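Local coordinates for peptidase M16 inactive domain family protein (PDB 3GWB) that is of unknown function but belongs to the M16 peptidase family as an inactive-domain member, a class to which hydrolase activity can be assigned only tentatively, at residues 19-24 and 216-221; 40-45 and 195-200; 91-96 and 375-380; 188-193 and 225-230. All blocks are in the same frame, centred on the assembly; numbering follows the deposited sequence.

Contact 1: 19-24 and 216-221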
# COMPACT_ATOMS: atom_id res chain seq x y z
N THR A 19 11.52 -22.26 -23.76
CA THR A 19 12.88 -22.60 -23.36
C THR A 19 13.01 -24.12 -23.37
O THR A 19 12.02 -24.83 -23.55
CB THR A 19 13.19 -22.12 -21.92
OG1 THR A 19 12.33 -22.81 -21.00
CG2 THR A 19 12.99 -20.61 -21.80
N ALA A 20 14.22 -24.62 -23.17
CA ALA A 20 14.46 -26.06 -23.17
C ALA A 20 13.70 -26.77 -22.04
O ALA A 20 13.53 -27.99 -22.09
CB ALA A 20 15.95 -26.35 -23.05
N GLU A 21 13.25 -26.02 -21.03
CA GLU A 21 12.50 -26.60 -19.91
C GLU A 21 11.00 -26.56 -20.14
O GLU A 21 10.23 -27.01 -19.30
CB GLU A 21 12.77 -25.85 -18.60
CG GLU A 21 14.12 -26.07 -17.97
CD GLU A 21 15.23 -25.53 -18.82
OE1 GLU A 21 15.02 -24.47 -19.45
OE2 GLU A 21 16.31 -26.16 -18.86
N GLY A 22 10.59 -26.02 -21.28
CA GLY A 22 9.17 -25.95 -21.58
C GLY A 22 8.50 -24.68 -21.08
O GLY A 22 7.27 -24.60 -21.06
N ALA A 23 9.28 -23.69 -20.68
CA ALA A 23 8.69 -22.43 -20.21
C ALA A 23 8.25 -21.58 -21.40
O ALA A 23 8.95 -21.46 -22.40
CB ALA A 23 9.70 -21.66 -19.35
N LYS A 24 7.07 -20.98 -21.28
CA LYS A 24 6.56 -20.12 -22.35
C LYS A 24 7.16 -18.73 -22.18
O LYS A 24 7.07 -18.14 -21.11
CB LYS A 24 5.04 -20.03 -22.27
CG LYS A 24 4.33 -21.36 -22.22
CD LYS A 24 2.83 -21.18 -22.00
CE LYS A 24 2.18 -20.45 -23.16
NZ LYS A 24 2.35 -21.20 -24.43
N GLN A 216 18.30 -18.32 -18.92
CA GLN A 216 18.96 -18.30 -17.62
C GLN A 216 17.97 -18.45 -16.47
O GLN A 216 18.21 -19.22 -15.55
CB GLN A 216 19.75 -16.99 -17.45
CG GLN A 216 20.23 -16.75 -16.02
CD GLN A 216 20.96 -15.44 -15.85
OE1 GLN A 216 20.53 -14.40 -16.36
NE2 GLN A 216 22.08 -15.47 -15.12
N VAL A 217 16.87 -17.72 -16.54
CA VAL A 217 15.86 -17.79 -15.49
C VAL A 217 15.25 -19.19 -15.48
O VAL A 217 15.13 -19.84 -14.43
CB VAL A 217 14.75 -16.73 -15.72
CG1 VAL A 217 13.62 -16.91 -14.72
CG2 VAL A 217 15.34 -15.34 -15.58
N SER A 218 14.89 -19.67 -16.66
CA SER A 218 14.29 -20.98 -16.81
C SER A 218 15.19 -22.08 -16.25
O SER A 218 14.71 -22.98 -15.57
CB SER A 218 13.98 -21.26 -18.28
OG SER A 218 13.33 -22.50 -18.44
N ALA A 219 16.49 -22.00 -16.51
CA ALA A 219 17.43 -23.02 -16.03
C ALA A 219 17.65 -23.05 -14.52
O ALA A 219 18.02 -24.08 -13.96
CB ALA A 219 18.79 -22.86 -16.73
N ALA A 220 17.42 -21.91 -13.87
CA ALA A 220 17.59 -21.76 -12.43
C ALA A 220 16.41 -22.30 -11.63
O ALA A 220 16.53 -22.56 -10.44
CB ALA A 220 17.84 -20.29 -12.08
N LEU A 221 15.26 -22.46 -12.29
CA LEU A 221 14.06 -22.97 -11.63
C LEU A 221 14.11 -24.48 -11.47
O LEU A 221 14.88 -25.16 -12.14
CB LEU A 221 12.80 -22.62 -12.44
CG LEU A 221 12.44 -21.14 -12.62
CD1 LEU A 221 11.24 -20.99 -13.56
CD2 LEU A 221 12.13 -20.55 -11.27
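Ser218 OG stands between two side chains of the turn 19-24, taking a hydrogen bond from one and giving one to the other. Thr19 OG1 is the donor at 2.8 Å, and Ser218 OG passes its own hydrogen to Glu21 OE1, also at 2.8 Å. The carboxylate oxygen is met on its anti side, 27° out of plane. Ser218 reaches out because OG lies anti to its backbone N (chi1 -177°), which carries it off helix 207-220 into the turn. Around the hydroxyls the apolar parts close in: Thr19 CG2 lies 3.7 Å from Ser218 CB, and Ala23 CB lies 3.8 Å from Ser218 OG.

The second shell fixes the first. Thr19 OG1 accepts Ala23 N at 3.2 Å and, weakly, Glu21 N, which leaves its proton to point at the serine. Thr19 and Glu21 belong to a type I turn from Thr19 to Gly22, closed by Gly22 N to Thr19 O at 2.9 Å, within the hairpin that joins strands 15-18 and 24-29; Ala23 comes directly after it. Gly22, the last residue of the turn, has a positive phi of 90°, where a side chain would collide with the preceding carbonyl. Ala194 and Lys223 also touch Glu21.

A small hydroxyl suits the helix position, since it can both accept and donate. The resulting relay of hydroxyls ends on a carboxylate, which probably polarises the chain and sets one direction for its protons.

Contact 2: 40-45 and 195-200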
# COMPACT_ATOMS: atom_id res chain seq x y z
N LEU A 40 7.45 -13.30 -14.05
CA LEU A 40 7.28 -14.75 -14.07
C LEU A 40 5.92 -15.07 -13.48
O LEU A 40 5.60 -14.68 -12.36
CB LEU A 40 8.38 -15.44 -13.25
CG LEU A 40 9.75 -15.70 -13.89
CD1 LEU A 40 10.26 -14.48 -14.63
CD2 LEU A 40 10.72 -16.13 -12.79
N ILE A 41 5.11 -15.79 -14.25
CA ILE A 41 3.79 -16.16 -13.79
C ILE A 41 3.75 -17.68 -13.66
O ILE A 41 3.91 -18.38 -14.65
CB ILE A 41 2.69 -15.72 -14.80
CG1 ILE A 41 2.72 -14.20 -15.01
CG2 ILE A 41 1.33 -16.09 -14.24
CD1 ILE A 41 3.96 -13.70 -15.74
N PHE A 42 3.56 -18.16 -12.43
CA PHE A 42 3.50 -19.60 -12.16
C PHE A 42 2.07 -20.00 -11.86
O PHE A 42 1.31 -19.22 -11.29
CB PHE A 42 4.34 -19.98 -10.93
CG PHE A 42 5.80 -19.64 -11.03
CD1 PHE A 42 6.72 -20.61 -11.38
CD2 PHE A 42 6.25 -18.34 -10.76
CE1 PHE A 42 8.07 -20.31 -11.45
CE2 PHE A 42 7.61 -18.03 -10.83
CZ PHE A 42 8.52 -19.02 -11.18
N ALA A 43 1.70 -21.22 -12.24
CA ALA A 43 0.38 -21.74 -11.90
C ALA A 43 0.59 -22.26 -10.48
O ALA A 43 0.57 -23.48 -10.23
CB ALA A 43 0.00 -22.88 -12.83
N ALA A 44 0.82 -21.33 -9.55
CA ALA A 44 1.08 -21.65 -8.15
C ALA A 44 0.24 -20.81 -7.17
O ALA A 44 0.75 -20.35 -6.14
CB ALA A 44 2.56 -21.45 -7.85
N GLY A 45 -1.03 -20.60 -7.50
CA GLY A 45 -1.90 -19.84 -6.62
C GLY A 45 -2.54 -20.74 -5.59
O GLY A 45 -2.24 -21.93 -5.53
N GLY A 195 8.53 -25.89 -16.18
CA GLY A 195 7.45 -26.20 -17.09
C GLY A 195 6.12 -25.60 -16.68
O GLY A 195 5.16 -25.61 -17.45
N ASN A 196 6.07 -25.05 -15.46
CA ASN A 196 4.84 -24.46 -14.92
C ASN A 196 4.87 -22.93 -14.88
O ASN A 196 4.05 -22.30 -14.21
CB ASN A 196 4.62 -25.00 -13.49
CG ASN A 196 3.20 -24.82 -13.01
OD1 ASN A 196 2.25 -25.19 -13.70
ND2 ASN A 196 3.04 -24.28 -11.80
N VAL A 197 5.81 -22.33 -15.60
CA VAL A 197 5.92 -20.87 -15.58
C VAL A 197 5.83 -20.19 -16.94
O VAL A 197 6.15 -20.78 -17.99
CB VAL A 197 7.25 -20.44 -14.93
CG1 VAL A 197 8.41 -20.67 -15.90
CG2 VAL A 197 7.17 -18.96 -14.49
N VAL A 198 5.39 -18.94 -16.92
CA VAL A 198 5.31 -18.11 -18.11
C VAL A 198 6.34 -17.01 -17.88
O VAL A 198 6.33 -16.37 -16.83
CB VAL A 198 3.93 -17.44 -18.28
CG1 VAL A 198 3.99 -16.43 -19.44
CG2 VAL A 198 2.88 -18.50 -18.57
N ILE A 199 7.21 -16.78 -18.85
CA ILE A 199 8.25 -15.75 -18.73
C ILE A 199 7.93 -14.59 -19.66
O ILE A 199 7.98 -14.74 -20.87
CB ILE A 199 9.63 -16.34 -19.09
CG1 ILE A 199 9.99 -17.46 -18.11
CG2 ILE A 199 10.70 -15.25 -19.06
CD1 ILE A 199 11.19 -18.27 -18.55
N ALA A 200 7.61 -13.44 -19.08
CA ALA A 200 7.27 -12.25 -19.86
C ALA A 200 8.36 -11.20 -19.70
O ALA A 200 8.79 -10.92 -18.58
CB ALA A 200 5.92 -11.69 -19.40
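Asn196 ND2 spends its N-H groups on two carbonyls: Ala43 O across the contact at 3.0 Å, and Ala191 O at the end of the preceding helix. Asn196 OD1 accepts Leu227 N, so three bonds hold the buried amide against rotation. Ala43 O lies in the amide plane, but ND2 comes from above the carbonyl plane, 64° out of it, and so not on a lone pair. The same residue's backbone also binds: Ala43 N gives a longer bond of 3.3 Å to Asn196 O, nearly along the C=O axis. An asparagine fits here because one amide can both donate and accept.

Beyond it the antiparallel strands pair regularly. Ile41 and Val198 form the hydrogen-bonded pair, with Val198 N to Ile41 O at 2.8 Å and Ile41 N to Val198 O at 2.9 Å. Phe42 and Val197 form a non-hydrogen-bonded pair, pointing the same way. Val197 CG2, anti to the backbone N, sits 3.4 Å from the centroid of the Phe42 ring and 10° off its normal, a CH-pi contact. With an alanine in place of Phe42, that methyl would probably lose the ring it presses on, and a gap would be likely to open toward Tyr192 and Val119.

Leu40, Phe42, Val197 and Ile199 face helices 105-120 and 207-220, whereas Ile41 and Ala200 meet helix 365-377. Strands 95-102 and 24-29 continue the sheet on either side of this central pair.

Contact 3: 91-96 and 375-380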
# COMPACT_ATOMS: atom_id res chain seq x y z
N TYR A 91 -2.11 -15.37 -5.77
CA TYR A 91 -3.55 -15.19 -5.87
C TYR A 91 -4.27 -16.54 -5.92
O TYR A 91 -3.78 -17.52 -5.38
CB TYR A 91 -3.84 -14.37 -7.13
CG TYR A 91 -2.97 -13.13 -7.18
CD1 TYR A 91 -3.21 -12.06 -6.33
CD2 TYR A 91 -1.84 -13.08 -8.00
CE1 TYR A 91 -2.35 -10.96 -6.29
CE2 TYR A 91 -0.98 -11.99 -7.97
CZ TYR A 91 -1.24 -10.93 -7.11
OH TYR A 91 -0.39 -9.85 -7.06
N LYS A 92 -5.42 -16.58 -6.58
CA LYS A 92 -6.20 -17.80 -6.69
C LYS A 92 -5.62 -18.78 -7.69
O LYS A 92 -5.38 -19.94 -7.36
CB LYS A 92 -7.65 -17.48 -7.10
CG LYS A 92 -8.44 -16.68 -6.08
CD LYS A 92 -8.85 -17.53 -4.91
CE LYS A 92 -9.88 -16.82 -4.04
NZ LYS A 92 -10.40 -17.73 -2.99
N ASP A 93 -5.39 -18.34 -8.92
CA ASP A 93 -4.85 -19.25 -9.92
C ASP A 93 -3.41 -19.00 -10.36
O ASP A 93 -2.87 -19.77 -11.15
CB ASP A 93 -5.80 -19.35 -11.14
CG ASP A 93 -6.07 -18.01 -11.79
OD1 ASP A 93 -5.70 -16.97 -11.21
OD2 ASP A 93 -6.68 -18.00 -12.89
N MSE A 94 -2.79 -17.94 -9.86
CA MSE A 94 -1.40 -17.67 -10.22
C MSE A 94 -0.59 -17.09 -9.07
O MSE A 94 -1.15 -16.65 -8.06
CB MSE A 94 -1.32 -16.72 -11.43
CG MSE A 94 -2.04 -15.38 -11.28
SE MSE A 94 -1.60 -14.15 -12.57
CE MSE A 94 -2.46 -14.80 -13.99
N ALA A 95 0.72 -17.14 -9.22
CA ALA A 95 1.67 -16.59 -8.25
C ALA A 95 2.71 -15.92 -9.12
O ALA A 95 3.07 -16.44 -10.18
CB ALA A 95 2.30 -17.71 -7.42
N VAL A 96 3.20 -14.76 -8.69
CA VAL A 96 4.16 -14.04 -9.49
C VAL A 96 5.43 -13.62 -8.77
O VAL A 96 5.46 -13.49 -7.54
CB VAL A 96 3.51 -12.76 -10.09
CG1 VAL A 96 2.15 -13.10 -10.71
CG2 VAL A 96 3.32 -11.71 -9.00
N MSE A 375 -1.50 -13.19 -21.25
CA MSE A 375 -1.63 -13.80 -22.57
C MSE A 375 -1.02 -15.20 -22.55
O MSE A 375 -1.64 -16.17 -23.02
CB MSE A 375 -0.92 -12.94 -23.63
CG MSE A 375 -1.68 -11.66 -24.03
SE MSE A 375 -0.70 -10.47 -25.02
CE MSE A 375 -0.22 -11.47 -26.39
N GLY A 376 0.17 -15.31 -21.98
CA GLY A 376 0.84 -16.60 -21.92
C GLY A 376 0.19 -17.59 -20.97
O GLY A 376 0.02 -18.76 -21.30
N PHE A 377 -0.17 -17.11 -19.78
CA PHE A 377 -0.78 -17.96 -18.77
C PHE A 377 -2.14 -18.50 -19.20
O PHE A 377 -2.44 -19.67 -18.97
CB PHE A 377 -0.95 -17.19 -17.46
CG PHE A 377 -1.35 -18.06 -16.30
CD1 PHE A 377 -0.39 -18.80 -15.62
CD2 PHE A 377 -2.68 -18.18 -15.93
CE1 PHE A 377 -0.75 -19.62 -14.55
CE2 PHE A 377 -3.06 -19.00 -14.86
CZ PHE A 377 -2.10 -19.73 -14.18
N TYR A 378 -2.94 -17.66 -19.85
CA TYR A 378 -4.27 -18.07 -20.28
C TYR A 378 -4.37 -18.48 -21.75
O TYR A 378 -5.47 -18.69 -22.27
CB TYR A 378 -5.26 -16.94 -19.99
CG TYR A 378 -5.38 -16.65 -18.52
CD1 TYR A 378 -5.96 -17.58 -17.66
CD2 TYR A 378 -4.92 -15.45 -17.98
CE1 TYR A 378 -6.08 -17.34 -16.31
CE2 TYR A 378 -5.03 -15.19 -16.62
CZ TYR A 378 -5.61 -16.15 -15.79
OH TYR A 378 -5.73 -15.91 -14.44
N ASN A 379 -3.22 -18.59 -22.40
CA ASN A 379 -3.16 -18.97 -23.81
C ASN A 379 -4.07 -18.12 -24.69
O ASN A 379 -4.91 -18.65 -25.41
CB ASN A 379 -3.52 -20.44 -23.98
CG ASN A 379 -2.57 -21.36 -23.26
OD1 ASN A 379 -1.35 -21.27 -23.44
ND2 ASN A 379 -3.10 -22.25 -22.44
N LEU A 380 -3.89 -16.80 -24.62
CA LEU A 380 -4.67 -15.89 -25.44
C LEU A 380 -3.92 -15.72 -26.76
O LEU A 380 -2.71 -15.91 -26.81
CB LEU A 380 -4.81 -14.53 -24.74
CG LEU A 380 -5.43 -14.60 -23.34
CD1 LEU A 380 -5.48 -13.21 -22.74
CD2 LEU A 380 -6.84 -15.21 -23.42
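Met94, a selenomethionine in the crystal, reaches across to Phe377 and Tyr378. Its CB lies over one face of the Phe377 ring, offset toward the rim, with CB 4.2 Å from Phe377 CZ. CG stands between the backbone N and the carbonyl carbon (chi1 56°), which sends the chain up from the ring before it turns back. The selenium follows at some distance above the same face, 5.5 Å from the centroid and 12° off the normal, a Met-aromatic contact. A bend at chi3 then brings CE back: it lies 3.9 Å from Phe377 CD2 and 3.7 Å from Tyr378 CE2. A long, flexible chain suits this site because it can touch two rings that are turned against each other; Phe377 CD2 lies over the centre of the Tyr378 ring.

The polar half belongs to the neighbouring residue. Tyr378 OH donates to Asp93 OD2 at 2.8 Å, on the syn side and 33° out of the carboxylate plane. Asp93 OD2 also accepts Gln307 N from the loop between strands 299-303 and 311-319, so two donors grip one oxygen and probably favour its negative charge.

The contact joins the C-terminal end of helix 365-377 to the loop entering strand 95-102. Met94 and Phe377 both touch Ile41 of strand 35-42, so the helix end packs against that strand and the loop leading into its neighbour, strand 95-102, in the six-stranded sheet.

Contact 4: 188-193 and 225-230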
# COMPACT_ATOMS: atom_id res chain seq x y z
N HIS A 188 7.19 -25.81 -3.63
CA HIS A 188 8.05 -25.05 -4.53
C HIS A 188 8.61 -25.90 -5.67
O HIS A 188 8.62 -25.47 -6.82
CB HIS A 188 9.20 -24.42 -3.73
CG HIS A 188 10.09 -23.53 -4.54
ND1 HIS A 188 11.24 -23.99 -5.15
CD2 HIS A 188 9.98 -22.23 -4.88
CE1 HIS A 188 11.79 -23.01 -5.84
NE2 HIS A 188 11.05 -21.93 -5.69
N ALA A 189 9.06 -27.11 -5.35
CA ALA A 189 9.63 -28.00 -6.36
C ALA A 189 8.59 -28.40 -7.40
O ALA A 189 8.91 -28.67 -8.57
CB ALA A 189 10.20 -29.25 -5.68
N LYS A 190 7.33 -28.43 -6.97
CA LYS A 190 6.22 -28.80 -7.84
C LYS A 190 5.59 -27.63 -8.60
O LYS A 190 5.41 -27.69 -9.82
CB LYS A 190 5.13 -29.47 -6.99
CG LYS A 190 3.83 -29.74 -7.73
CD LYS A 190 2.86 -30.58 -6.89
CE LYS A 190 2.30 -29.81 -5.70
NZ LYS A 190 1.48 -28.64 -6.16
N ALA A 191 5.27 -26.56 -7.87
CA ALA A 191 4.60 -25.40 -8.46
C ALA A 191 5.50 -24.37 -9.12
O ALA A 191 5.06 -23.62 -10.00
CB ALA A 191 3.72 -24.73 -7.40
N TYR A 192 6.76 -24.31 -8.71
CA TYR A 192 7.66 -23.34 -9.32
C TYR A 192 8.56 -23.98 -10.37
O TYR A 192 9.56 -23.40 -10.79
CB TYR A 192 8.47 -22.63 -8.24
CG TYR A 192 7.65 -21.57 -7.51
CD1 TYR A 192 6.63 -21.94 -6.63
CD2 TYR A 192 7.86 -20.21 -7.74
CE1 TYR A 192 5.84 -20.99 -6.01
CE2 TYR A 192 7.07 -19.24 -7.12
CZ TYR A 192 6.06 -19.64 -6.26
OH TYR A 192 5.26 -18.70 -5.65
N ALA A 193 8.19 -25.18 -10.80
CA ALA A 193 8.95 -25.89 -11.83
C ALA A 193 8.91 -25.08 -13.12
O ALA A 193 7.92 -24.42 -13.44
CB ALA A 193 8.37 -27.30 -12.05
N PRO A 225 7.13 -30.55 -14.91
CA PRO A 225 6.08 -30.18 -15.86
C PRO A 225 5.07 -29.18 -15.30
O PRO A 225 5.10 -28.83 -14.12
CB PRO A 225 5.45 -31.52 -16.18
CG PRO A 225 5.47 -32.18 -14.84
CD PRO A 225 6.87 -31.87 -14.32
N ALA A 226 4.17 -28.74 -16.17
CA ALA A 226 3.12 -27.82 -15.79
C ALA A 226 2.10 -28.63 -15.00
O ALA A 226 1.92 -29.82 -15.25
CB ALA A 226 2.47 -27.23 -17.01
N LEU A 227 1.44 -27.98 -14.04
CA LEU A 227 0.43 -28.66 -13.24
C LEU A 227 -0.85 -28.70 -14.07
O LEU A 227 -1.03 -27.88 -14.97
CB LEU A 227 0.20 -27.91 -11.93
CG LEU A 227 1.42 -27.83 -11.01
CD1 LEU A 227 1.05 -27.10 -9.73
CD2 LEU A 227 1.92 -29.24 -10.70
N ALA A 228 -1.73 -29.64 -13.76
CA ALA A 228 -2.98 -29.77 -14.49
C ALA A 228 -3.90 -28.59 -14.19
O ALA A 228 -3.87 -28.04 -13.09
CB ALA A 228 -3.67 -31.07 -14.13
N LYS A 229 -4.71 -28.21 -15.17
CA LYS A 229 -5.63 -27.10 -14.98
C LYS A 229 -6.78 -27.49 -14.07
O LYS A 229 -7.18 -28.65 -14.02
CB LYS A 229 -6.16 -26.64 -16.34
CG LYS A 229 -5.09 -26.05 -17.24
CD LYS A 229 -5.66 -25.61 -18.57
CE LYS A 229 -4.59 -24.96 -19.43
NZ LYS A 229 -5.15 -24.49 -20.72
N ILE A 230 -7.29 -26.50 -13.34
CA ILE A 230 -8.40 -26.72 -12.41
C ILE A 230 -9.70 -26.87 -13.18
O ILE A 230 -9.91 -26.24 -14.23
CB ILE A 230 -8.50 -25.54 -11.40
CG1 ILE A 230 -7.44 -25.71 -10.30
CG2 ILE A 230 -9.87 -25.51 -10.75
CD1 ILE A 230 -6.01 -25.71 -10.79
O HOH W 1 5.39 -29.68 -11.62
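The C-terminal end of helix 181-191, at Lys190 and Ala191, is flanked by the extended linker that runs from helix 207-220 toward strand 239-244, and Leu227 is the linker residue that leans on it. Leu227 CD2 meets the aliphatic part of Lys190, 3.6 Å from CG, and the two side chains cross at about a right angle. Bends at chi3 and chi4 fold the lysine back, bringing NZ to 3.9 Å from Leu227 CD1. That same methyl reaches Ala191, whose CA is 4.1 Å away; the small alanine lets the leucine come close to the helix backbone.

Beside this apolar patch a water donates to two carbonyls, Lys190 O and Pro225 O, each at 2.7 Å. It joins a helix-end oxygen to a linker oxygen that could not bond each other directly, as neither is a donor. Shortening Leu227 to an alanine would probably uncover the lysine methylenes and open a gap beside Ala191, leaving the linker here to polar bonds such as the water bridge and Leu227 N to Asn196 OD1.

Residues 225-230 all have phi near -75° and psi near 150° or above, the polyproline II conformation, common in extended linkers of this kind; here it leads from the six-stranded sheet toward the five-stranded one.

Overall arrangement
All four contacts gather round the six-stranded sheet, but at different depths. Contact 2 is the buried core, a pairing of central strands; the other three are partly buried and lie about it. Contact 1 and contact 3 serve opposite faces: helix 207-220 packs on the face of Leu40, helix 365-377 on that of Ile41. Contact 4 lies by the ends of the two central strands, its centre about 9 Å from that of contact 2, and the Asn196 amide ties the two together. The chemistry follows the place: backbone bonds and a methyl on a ring inside, a hydroxyl relay at the hairpin, rings with a carboxylate at the helix end, and water with lysine methylenes at the surface.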